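Local coordinates for putative endonuclease/exonuclease/phosphatase family protein (Bacteroides thetaiotaomicron, PDB 3MPR), which probably acts as a metal-dependent nuclease of the endonuclease/exonuclease/phosphatase family, hydrolysing phosphodiester bonds, at residues 133-145 / 166-180. Residues are numbered along the deposited sequence; the frame is centred on the assembly and turned at random.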
ATOM      1  N   GLY A 133     -11.628  22.574   9.096  1.00 16.30           N
ATOM      2  CA  GLY A 133     -12.056  22.927  10.439  1.00 14.04           C
ATOM      3  C   GLY A 133     -12.713  21.784  11.199  1.00 14.69           C
ATOM      4  O   GLY A 133     -13.101  21.944  12.364  1.00 10.73           O
ATOM      5  N   PHE A 134     -12.837  20.625  10.555  1.00 13.39           N
ATOM      6  CA  PHE A 134     -13.459  19.458  11.191  1.00 14.27           C
ATOM      7  C   PHE A 134     -12.742  19.107  12.495  1.00 11.69           C
ATOM      8  O   PHE A 134     -11.519  18.954  12.511  1.00  9.91           O
ATOM      9  CB  PHE A 134     -13.433  18.256  10.227  1.00 12.38           C
ATOM     10  CG  PHE A 134     -13.891  16.955  10.846  1.00 13.33           C
ATOM     11  CD1 PHE A 134     -15.113  16.868  11.494  1.00  9.61           C
ATOM     12  CD2 PHE A 134     -13.112  15.816  10.746  1.00 14.98           C
ATOM     13  CE1 PHE A 134     -15.537  15.680  12.064  1.00 14.16           C
ATOM     14  CE2 PHE A 134     -13.545  14.620  11.300  1.00 12.37           C
ATOM     15  CZ  PHE A 134     -14.750  14.555  11.955  1.00 11.47           C
ATOM     16  N   GLU A 135     -13.502  18.975  13.578  1.00 10.83           N
ATOM     17  CA  GLU A 135     -12.939  18.574  14.868  1.00 12.64           C
ATOM     18  C   GLU A 135     -13.347  17.150  15.254  1.00 13.99           C
ATOM     19  O   GLU A 135     -14.484  16.747  15.040  1.00 12.59           O
ATOM     20  CB  GLU A 135     -13.371  19.560  15.960  1.00 10.18           C
ATOM     21  CG  GLU A 135     -12.806  20.953  15.746  1.00 10.91           C
ATOM     22  CD  GLU A 135     -13.159  21.912  16.868  1.00 20.16           C
ATOM     23  OE1 GLU A 135     -13.136  21.497  18.045  1.00 22.21           O
ATOM     24  OE2 GLU A 135     -13.466  23.079  16.564  1.00 21.04           O
ATOM     25  N   PHE A 136     -12.416  16.400  15.836  1.00 11.44           N
ATOM     26  CA  PHE A 136     -12.666  15.003  16.205  1.00 12.29           C
ATOM     27  C   PHE A 136     -11.730  14.580  17.335  1.00 11.95           C
ATOM     28  O   PHE A 136     -10.712  15.228  17.581  1.00 11.03           O
ATOM     29  CB  PHE A 136     -12.488  14.061  14.993  1.00 13.60           C
ATOM     30  CG  PHE A 136     -11.089  14.057  14.418  1.00 11.74           C
ATOM     31  CD1 PHE A 136     -10.176  13.064  14.763  1.00 11.45           C
ATOM     32  CD2 PHE A 136     -10.690  15.045  13.528  1.00 10.57           C
ATOM     33  CE1 PHE A 136      -8.883  13.061  14.232  1.00 11.90           C
ATOM     34  CE2 PHE A 136      -9.415  15.052  12.999  1.00 11.61           C
ATOM     35  CZ  PHE A 136      -8.504  14.059  13.348  1.00 12.89           C
ATOM     36  N   LEU A 137     -12.095  13.509  18.031  1.00 10.11           N
ATOM     37  CA  LEU A 137     -11.234  12.914  19.044  1.00  9.56           C
ATOM     38  C   LEU A 137     -10.540  11.701  18.448  1.00 10.90           C
ATOM     39  O   LEU A 137     -11.140  10.946  17.689  1.00  8.62           O
ATOM     40  CB  LEU A 137     -12.050  12.463  20.256  1.00  7.72           C
ATOM     41  CG  LEU A 137     -12.734  13.583  21.043  1.00  9.49           C
ATOM     42  CD1 LEU A 137     -13.740  13.001  22.056  1.00 10.59           C
ATOM     43  CD2 LEU A 137     -11.661  14.422  21.733  1.00  8.02           C
ATOM     44  N   PHE A 138      -9.272  11.520  18.797  1.00  7.58           N
ATOM     45  CA  PHE A 138      -8.517  10.336  18.379  1.00 10.19           C
ATOM     46  C   PHE A 138      -7.923   9.703  19.636  1.00 12.35           C
ATOM     47  O   PHE A 138      -7.140  10.345  20.330  1.00 12.40           O
ATOM     48  CB  PHE A 138      -7.393  10.772  17.433  1.00 10.25           C
ATOM     49  CG  PHE A 138      -6.752   9.645  16.666  1.00  7.08           C
ATOM     50  CD1 PHE A 138      -5.842   8.795  17.280  1.00 11.41           C
ATOM     51  CD2 PHE A 138      -7.003   9.484  15.315  1.00 10.19           C
ATOM     52  CE1 PHE A 138      -5.235   7.768  16.567  1.00 11.38           C
ATOM     53  CE2 PHE A 138      -6.393   8.459  14.595  1.00  8.52           C
ATOM     54  CZ  PHE A 138      -5.518   7.601  15.219  1.00  7.86           C
ATOM     55  N   PHE A 139      -8.302   8.456  19.927  1.00  7.24           N
ATOM     56  CA  PHE A 139      -7.814   7.733  21.100  1.00  6.33           C
ATOM     57  C   PHE A 139      -6.926   6.591  20.653  1.00  8.41           C
ATOM     58  O   PHE A 139      -7.181   6.001  19.610  1.00 10.35           O
ATOM     59  CB  PHE A 139      -8.987   7.100  21.852  1.00 10.58           C
ATOM     60  CG  PHE A 139      -9.904   8.090  22.513  1.00 12.56           C
ATOM     61  CD1 PHE A 139     -10.914   8.702  21.805  1.00 12.69           C
ATOM     62  CD2 PHE A 139      -9.764   8.381  23.862  1.00 10.42           C
ATOM     63  CE1 PHE A 139     -11.770   9.607  22.433  1.00 12.82           C
ATOM     64  CE2 PHE A 139     -10.611   9.274  24.489  1.00 10.55           C
ATOM     65  CZ  PHE A 139     -11.610   9.883  23.776  1.00 10.54           C
ATOM     66  N   ASN A 140      -5.932   6.237  21.468  1.00  8.62           N
ATOM     67  CA  ASN A 140      -5.030   5.142  21.136  1.00  9.69           C
ATOM     68  C   ASN A 140      -4.610   4.422  22.415  1.00 11.99           C
ATOM     69  O   ASN A 140      -4.334   5.066  23.419  1.00 11.59           O
ATOM     70  CB  ASN A 140      -3.821   5.704  20.390  1.00  5.99           C
ATOM     71  CG  ASN A 140      -2.810   4.648  20.025  1.00  8.94           C
ATOM     72  OD1 ASN A 140      -3.159   3.592  19.491  1.00  9.76           O
ATOM     73  ND2 ASN A 140      -1.538   4.930  20.305  1.00  7.88           N
ATOM     74  N   LEU A 141      -4.577   3.091  22.390  1.00  6.61           N
ATOM     75  CA  LEU A 141      -4.267   2.340  23.605  1.00 12.41           C
ATOM     76  C   LEU A 141      -3.630   0.989  23.301  1.00 14.66           C
ATOM     77  O   LEU A 141      -3.527   0.574  22.148  1.00 11.62           O
ATOM     78  CB  LEU A 141      -5.531   2.143  24.469  1.00 10.38           C
ATOM     79  CG  LEU A 141      -6.742   1.408  23.861  1.00 10.42           C
ATOM     80  CD1 LEU A 141      -6.511  -0.104  23.763  1.00  9.06           C
ATOM     81  CD2 LEU A 141      -7.985   1.670  24.689  1.00 11.21           C
ATOM     82  N   HIS A 142      -3.213   0.315  24.363  1.00 11.02           N
ATOM     83  CA  HIS A 142      -2.665  -1.027  24.288  1.00  8.40           C
ATOM     84  C   HIS A 142      -3.180  -1.755  25.520  1.00 12.44           C
ATOM     85  O   HIS A 142      -2.817  -1.410  26.643  1.00 13.45           O
ATOM     86  CB  HIS A 142      -1.133  -0.972  24.295  1.00 10.72           C
ATOM     87  CG  HIS A 142      -0.482  -2.306  24.106  1.00 13.64           C
ATOM     88  ND1 HIS A 142       0.875  -2.452  23.916  1.00 12.71           N
ATOM     89  CD2 HIS A 142      -1.005  -3.555  24.068  1.00 16.59           C
ATOM     90  CE1 HIS A 142       1.162  -3.736  23.776  1.00 11.87           C
ATOM     91  NE2 HIS A 142       0.040  -4.427  23.868  1.00 14.44           N
HETATM   92  N   MSE A 143      -4.051  -2.735  25.299  1.00  9.76           N
HETATM   93  CA  MSE A 143      -4.748  -3.453  26.365  1.00 12.47           C
HETATM   94  C   MSE A 143      -3.840  -4.442  27.111  1.00 16.77           C
HETATM   95  O   MSE A 143      -2.784  -4.829  26.612  1.00 15.29           O
HETATM   96  CB  MSE A 143      -5.921  -4.224  25.770  1.00  9.21           C
HETATM   97  CG  MSE A 143      -7.032  -3.380  25.184  1.00 13.98           C
HETATM   98 SE   MSE A 143      -8.033  -2.547  26.647  1.00 25.06          SE
HETATM   99  CE  MSE A 143      -9.806  -2.577  25.853  1.00 12.45           C
ATOM    100  N   ASP A 144      -4.265  -4.868  28.302  1.00 16.72           N
ATOM    101  CA  ASP A 144      -3.488  -5.836  29.069  1.00 12.85           C
ATOM    102  C   ASP A 144      -3.735  -7.239  28.514  1.00 18.52           C
ATOM    103  O   ASP A 144      -4.838  -7.545  28.069  1.00 16.34           O
ATOM    104  CB  ASP A 144      -3.860  -5.781  30.551  1.00 17.70           C
ATOM    105  CG  ASP A 144      -2.891  -6.560  31.418  1.00 17.77           C
ATOM    106  OD1 ASP A 144      -3.262  -7.642  31.918  1.00 20.73           O
ATOM    107  OD2 ASP A 144      -1.755  -6.094  31.580  1.00 19.00           O
ATOM    108  N   HIS A 145      -2.717  -8.095  28.544  1.00 16.65           N
ATOM    109  CA  HIS A 145      -2.859  -9.425  27.948  1.00 18.86           C
ATOM    110  C   HIS A 145      -3.445 -10.458  28.908  1.00 23.36           C
ATOM    111  O   HIS A 145      -3.991 -11.466  28.471  1.00 23.94           O
ATOM    112  CB  HIS A 145      -1.521  -9.920  27.392  1.00 22.94           C
ATOM    113  CG  HIS A 145      -0.426  -9.970  28.411  1.00 23.34           C
ATOM    114  ND1 HIS A 145      -0.013  -8.860  29.114  1.00 25.36           N
ATOM    115  CD2 HIS A 145       0.337 -10.999  28.851  1.00 23.92           C
ATOM    116  CE1 HIS A 145       0.960  -9.200  29.941  1.00 26.95           C
ATOM    117  NE2 HIS A 145       1.197 -10.491  29.795  1.00 24.91           N
ATOM    118  N   GLY A 166     -15.741  15.375  24.907  1.00 13.99           N
ATOM    119  CA  GLY A 166     -16.454  16.243  23.991  1.00 10.66           C
ATOM    120  C   GLY A 166     -16.667  17.621  24.607  1.00 17.85           C
ATOM    121  O   GLY A 166     -16.941  18.586  23.900  1.00 17.86           O
ATOM    122  N   ARG A 167     -16.524  17.713  25.928  1.00 19.04           N
ATOM    123  CA  ARG A 167     -16.748  18.965  26.655  1.00 18.90           C
ATOM    124  C   ARG A 167     -18.108  19.582  26.320  1.00 21.35           C
ATOM    125  O   ARG A 167     -18.209  20.771  26.032  1.00 25.69           O
ATOM    126  CB  ARG A 167     -15.637  19.979  26.379  1.00 16.12           C
ATOM    127  CG  ARG A 167     -14.226  19.416  26.497  1.00 19.99           C
ATOM    128  CD  ARG A 167     -13.916  18.955  27.912  1.00 19.85           C
ATOM    129  NE  ARG A 167     -12.501  18.612  28.074  1.00 17.83           N
ATOM    130  CZ  ARG A 167     -12.024  17.884  29.080  1.00 17.78           C
ATOM    131  NH1 ARG A 167     -12.846  17.425  30.020  1.00 14.33           N
ATOM    132  NH2 ARG A 167     -10.729  17.621  29.151  1.00 17.10           N
ATOM    133  N   GLY A 168     -19.150  18.764  26.353  1.00 19.17           N
ATOM    134  CA  GLY A 168     -20.492  19.262  26.129  1.00 29.80           C
ATOM    135  C   GLY A 168     -20.941  19.099  24.690  1.00 35.72           C
ATOM    136  O   GLY A 168     -22.125  19.238  24.389  1.00 41.07           O
ATOM    137  N   LYS A 169     -19.993  18.804  23.803  1.00 30.00           N
ATOM    138  CA  LYS A 169     -20.310  18.597  22.393  1.00 23.46           C
ATOM    139  C   LYS A 169     -20.190  17.134  22.012  1.00 24.46           C
ATOM    140  O   LYS A 169     -19.565  16.336  22.710  1.00 25.43           O
ATOM    141  CB  LYS A 169     -19.400  19.430  21.488  1.00 23.95           C
ATOM    142  CG  LYS A 169     -19.596  20.931  21.600  1.00 31.42           C
ATOM    143  CD  LYS A 169     -18.703  21.657  20.606  1.00 35.47           C
ATOM    144  CE  LYS A 169     -17.283  21.102  20.641  1.00 42.51           C
ATOM    145  NZ  LYS A 169     -16.326  21.832  19.753  1.00 45.68           N
ATOM    146  N   ASN A 170     -20.779  16.815  20.871  1.00 21.13           N
ATOM    147  CA  ASN A 170     -20.887  15.464  20.364  1.00 21.35           C
ATOM    148  C   ASN A 170     -19.758  15.184  19.362  1.00 19.94           C
ATOM    149  O   ASN A 170     -20.011  14.995  18.176  1.00 22.91           O
ATOM    150  CB  ASN A 170     -22.250  15.359  19.674  1.00 27.12           C
ATOM    151  CG  ASN A 170     -22.579  13.971  19.224  1.00 35.52           C
ATOM    152  OD1 ASN A 170     -23.197  13.784  18.169  1.00 35.33           O
ATOM    153  ND2 ASN A 170     -22.183  12.980  20.015  1.00 38.59           N
ATOM    154  N   LEU A 171     -18.516  15.163  19.834  1.00 15.63           N
ATOM    155  CA  LEU A 171     -17.368  15.016  18.940  1.00 12.43           C
ATOM    156  C   LEU A 171     -17.249  13.585  18.441  1.00 10.05           C
ATOM    157  O   LEU A 171     -17.295  12.651  19.237  1.00 15.43           O
ATOM    158  CB  LEU A 171     -16.060  15.385  19.656  1.00 19.58           C
ATOM    159  CG  LEU A 171     -15.828  16.842  20.057  1.00 21.50           C
ATOM    160  CD1 LEU A 171     -14.448  16.976  20.661  1.00 18.52           C
ATOM    161  CD2 LEU A 171     -15.987  17.770  18.861  1.00 25.86           C
ATOM    162  N   PRO A 172     -17.094  13.408  17.122  1.00  9.92           N
ATOM    163  CA  PRO A 172     -16.864  12.062  16.581  1.00 10.20           C
ATOM    164  C   PRO A 172     -15.519  11.556  17.062  1.00  8.83           C
ATOM    165  O   PRO A 172     -14.620  12.362  17.286  1.00 12.08           O
ATOM    166  CB  PRO A 172     -16.809  12.286  15.061  1.00 13.57           C
ATOM    167  CG  PRO A 172     -17.341  13.662  14.834  1.00 18.26           C
ATOM    168  CD  PRO A 172     -17.060  14.442  16.072  1.00 12.80           C
ATOM    169  N   ALA A 173     -15.381  10.245  17.216  1.00  8.35           N
ATOM    170  CA  ALA A 173     -14.154   9.677  17.745  1.00  8.54           C
ATOM    171  C   ALA A 173     -13.605   8.569  16.860  1.00 10.78           C
ATOM    172  O   ALA A 173     -14.350   7.873  16.168  1.00  8.90           O
ATOM    173  CB  ALA A 173     -14.383   9.147  19.166  1.00  8.92           C
ATOM    174  N   ILE A 174     -12.287   8.435  16.900  1.00  6.22           N
ATOM    175  CA  ILE A 174     -11.566   7.355  16.265  1.00  7.13           C
ATOM    176  C   ILE A 174     -10.742   6.734  17.373  1.00  9.63           C
ATOM    177  O   ILE A 174     -10.088   7.451  18.121  1.00 11.79           O
ATOM    178  CB  ILE A 174     -10.615   7.899  15.192  1.00  7.44           C
ATOM    179  CG1 ILE A 174     -11.423   8.627  14.109  1.00  6.20           C
ATOM    180  CG2 ILE A 174      -9.723   6.762  14.645  1.00 10.62           C
ATOM    181  CD1 ILE A 174     -10.565   9.395  13.081  1.00  7.17           C
ATOM    182  N   LEU A 175     -10.782   5.409  17.479  1.00  8.78           N
ATOM    183  CA  LEU A 175     -10.038   4.659  18.504  1.00 11.96           C
ATOM    184  C   LEU A 175      -9.164   3.592  17.852  1.00 12.60           C
ATOM    185  O   LEU A 175      -9.690   2.707  17.171  1.00 11.32           O
ATOM    186  CB  LEU A 175     -11.022   3.979  19.473  1.00  7.67           C
ATOM    187  CG  LEU A 175     -10.463   2.898  20.416  1.00  7.28           C
ATOM    188  CD1 LEU A 175      -9.472   3.479  21.402  1.00 10.81           C
ATOM    189  CD2 LEU A 175     -11.605   2.174  21.155  1.00  9.87           C
ATOM    190  N   THR A 176      -7.840   3.691  18.033  1.00  7.82           N
ATOM    191  CA  THR A 176      -6.900   2.695  17.505  1.00 10.99           C
ATOM    192  C   THR A 176      -6.242   1.971  18.660  1.00 12.34           C
ATOM    193  O   THR A 176      -6.336   2.407  19.803  1.00  8.75           O
ATOM    194  CB  THR A 176      -5.762   3.359  16.679  1.00 11.62           C
ATOM    195  OG1 THR A 176      -5.018   4.263  17.510  1.00 12.56           O
ATOM    196  CG2 THR A 176      -6.327   4.132  15.490  1.00  7.27           C
ATOM    197  N   GLY A 177      -5.546   0.877  18.383  1.00  9.13           N
ATOM    198  CA  GLY A 177      -4.780   0.259  19.448  1.00  9.78           C
ATOM    199  C   GLY A 177      -4.445  -1.186  19.199  1.00 10.50           C
ATOM    200  O   GLY A 177      -4.890  -1.778  18.218  1.00  8.34           O
ATOM    201  N   ASP A 178      -3.630  -1.734  20.092  1.00 10.77           N
ATOM    202  CA  ASP A 178      -3.394  -3.170  20.169  1.00  8.24           C
ATOM    203  C   ASP A 178      -4.286  -3.663  21.302  1.00 10.44           C
ATOM    204  O   ASP A 178      -4.069  -3.329  22.470  1.00 12.54           O
ATOM    205  CB  ASP A 178      -1.924  -3.437  20.473  1.00  6.79           C
ATOM    206  CG  ASP A 178      -1.600  -4.929  20.634  1.00 13.30           C
ATOM    207  OD1 ASP A 178      -2.526  -5.746  20.795  1.00 10.87           O
ATOM    208  OD2 ASP A 178      -0.400  -5.274  20.625  1.00 14.69           O
ATOM    209  N   PHE A 179      -5.306  -4.433  20.949  1.00  9.82           N
ATOM    210  CA  PHE A 179      -6.302  -4.878  21.922  1.00 12.78           C
ATOM    211  C   PHE A 179      -5.999  -6.265  22.489  1.00 13.99           C
ATOM    212  O   PHE A 179      -6.755  -6.785  23.311  1.00 11.99           O
ATOM    213  CB  PHE A 179      -7.709  -4.779  21.327  1.00 10.92           C
ATOM    214  CG  PHE A 179      -8.112  -3.368  21.019  1.00 14.41           C
ATOM    215  CD1 PHE A 179      -7.657  -2.737  19.863  1.00 10.85           C
ATOM    216  CD2 PHE A 179      -8.904  -2.654  21.907  1.00  7.63           C
ATOM    217  CE1 PHE A 179      -8.009  -1.418  19.593  1.00 11.16           C
ATOM    218  CE2 PHE A 179      -9.260  -1.339  21.648  1.00  8.32           C
ATOM    219  CZ  PHE A 179      -8.816  -0.717  20.486  1.00  6.50           C
ATOM    220  N   ASN A 180      -4.868  -6.823  22.055  1.00 10.98           N
ATOM    221  CA  ASN A 180      -4.283  -8.052  22.609  1.00 13.45           C
ATOM    222  C   ASN A 180      -5.062  -9.332  22.335  1.00 13.90           C
ATOM    223  O   ASN A 180      -4.458 -10.372  22.104  1.00 16.49           O
ATOM    224  CB  ASN A 180      -3.956  -7.912  24.111  1.00 17.97           C
ATOM    225  CG  ASN A 180      -2.449  -7.826  24.371  1.00 26.59           C
ATOM    226  OD1 ASN A 180      -1.983  -7.056  25.226  1.00 26.34           O
ATOM    227  ND2 ASN A 180      -1.681  -8.614  23.627  1.00 16.90           N
TER
HETATM  228  O   HOH W   1       0.161  -7.181  22.141  1.00 38.85           O
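With CG opposite its backbone N and beside the carbonyl carbon (chi1 -166°), Phe138 lays its ring against Ile174 and Thr176, while Thr176, its OG1 set between backbone N and carbonyl carbon (chi1 60°), turns its methyl to that ring and its hydroxyl to Asn140. The setting is a beta-alpha-beta crossover in a DNase I-like fold: strands 135-142 and 173-178, joined through helix 148-164, run parallel as neighbours in one of the two large sheets. The pair is a worked example of how parallel strands present one face to a second sheet and carry polar groups to their C-terminal ends. Their backbones alternate as donor and acceptor, from Leu137 N to Pro172 O as far as Met143 N to Asp178 O.

On the face that meets strand 5-13 of the other sheet, Phe138 CE2 lies 3.7 Å from Ile174 CG2 and its CZ 3.6 Å from Thr176 CG2, one ring spanning two branched side chains. Were Phe138 replaced by an alanine, both methyl groups would probably lose their aromatic neighbour, and a gap would be likely to open on the side of Val9. Next along, Thr176 OG1 donates to Asn140 OD1 at 2.8 Å, approaching from above the amide plane; the same oxygen takes a bond from Gln50, and Asn140 ND2 reaches Thr49 O, so this buried amide is held at both ends.

Leu141 and Phe179 illustrate the other face, with Leu141 CD1 over the Phe179 ring, 4.1 Å from its centroid. Toward the C-terminal ends the pairing reaches the probable active site, where the His142 side chain touches Glu51, which is known to bind magnesium in this protein, although no metal is bound to this chain. There Asp178 CB lies over one face of the His142 ring, Asp178 OD1 receives Asn180 N in an Asx turn, and Asp178 OD2 accepts both Asn13 ND2 and a water whose oxygen is 3.3 Å from His142 NE2.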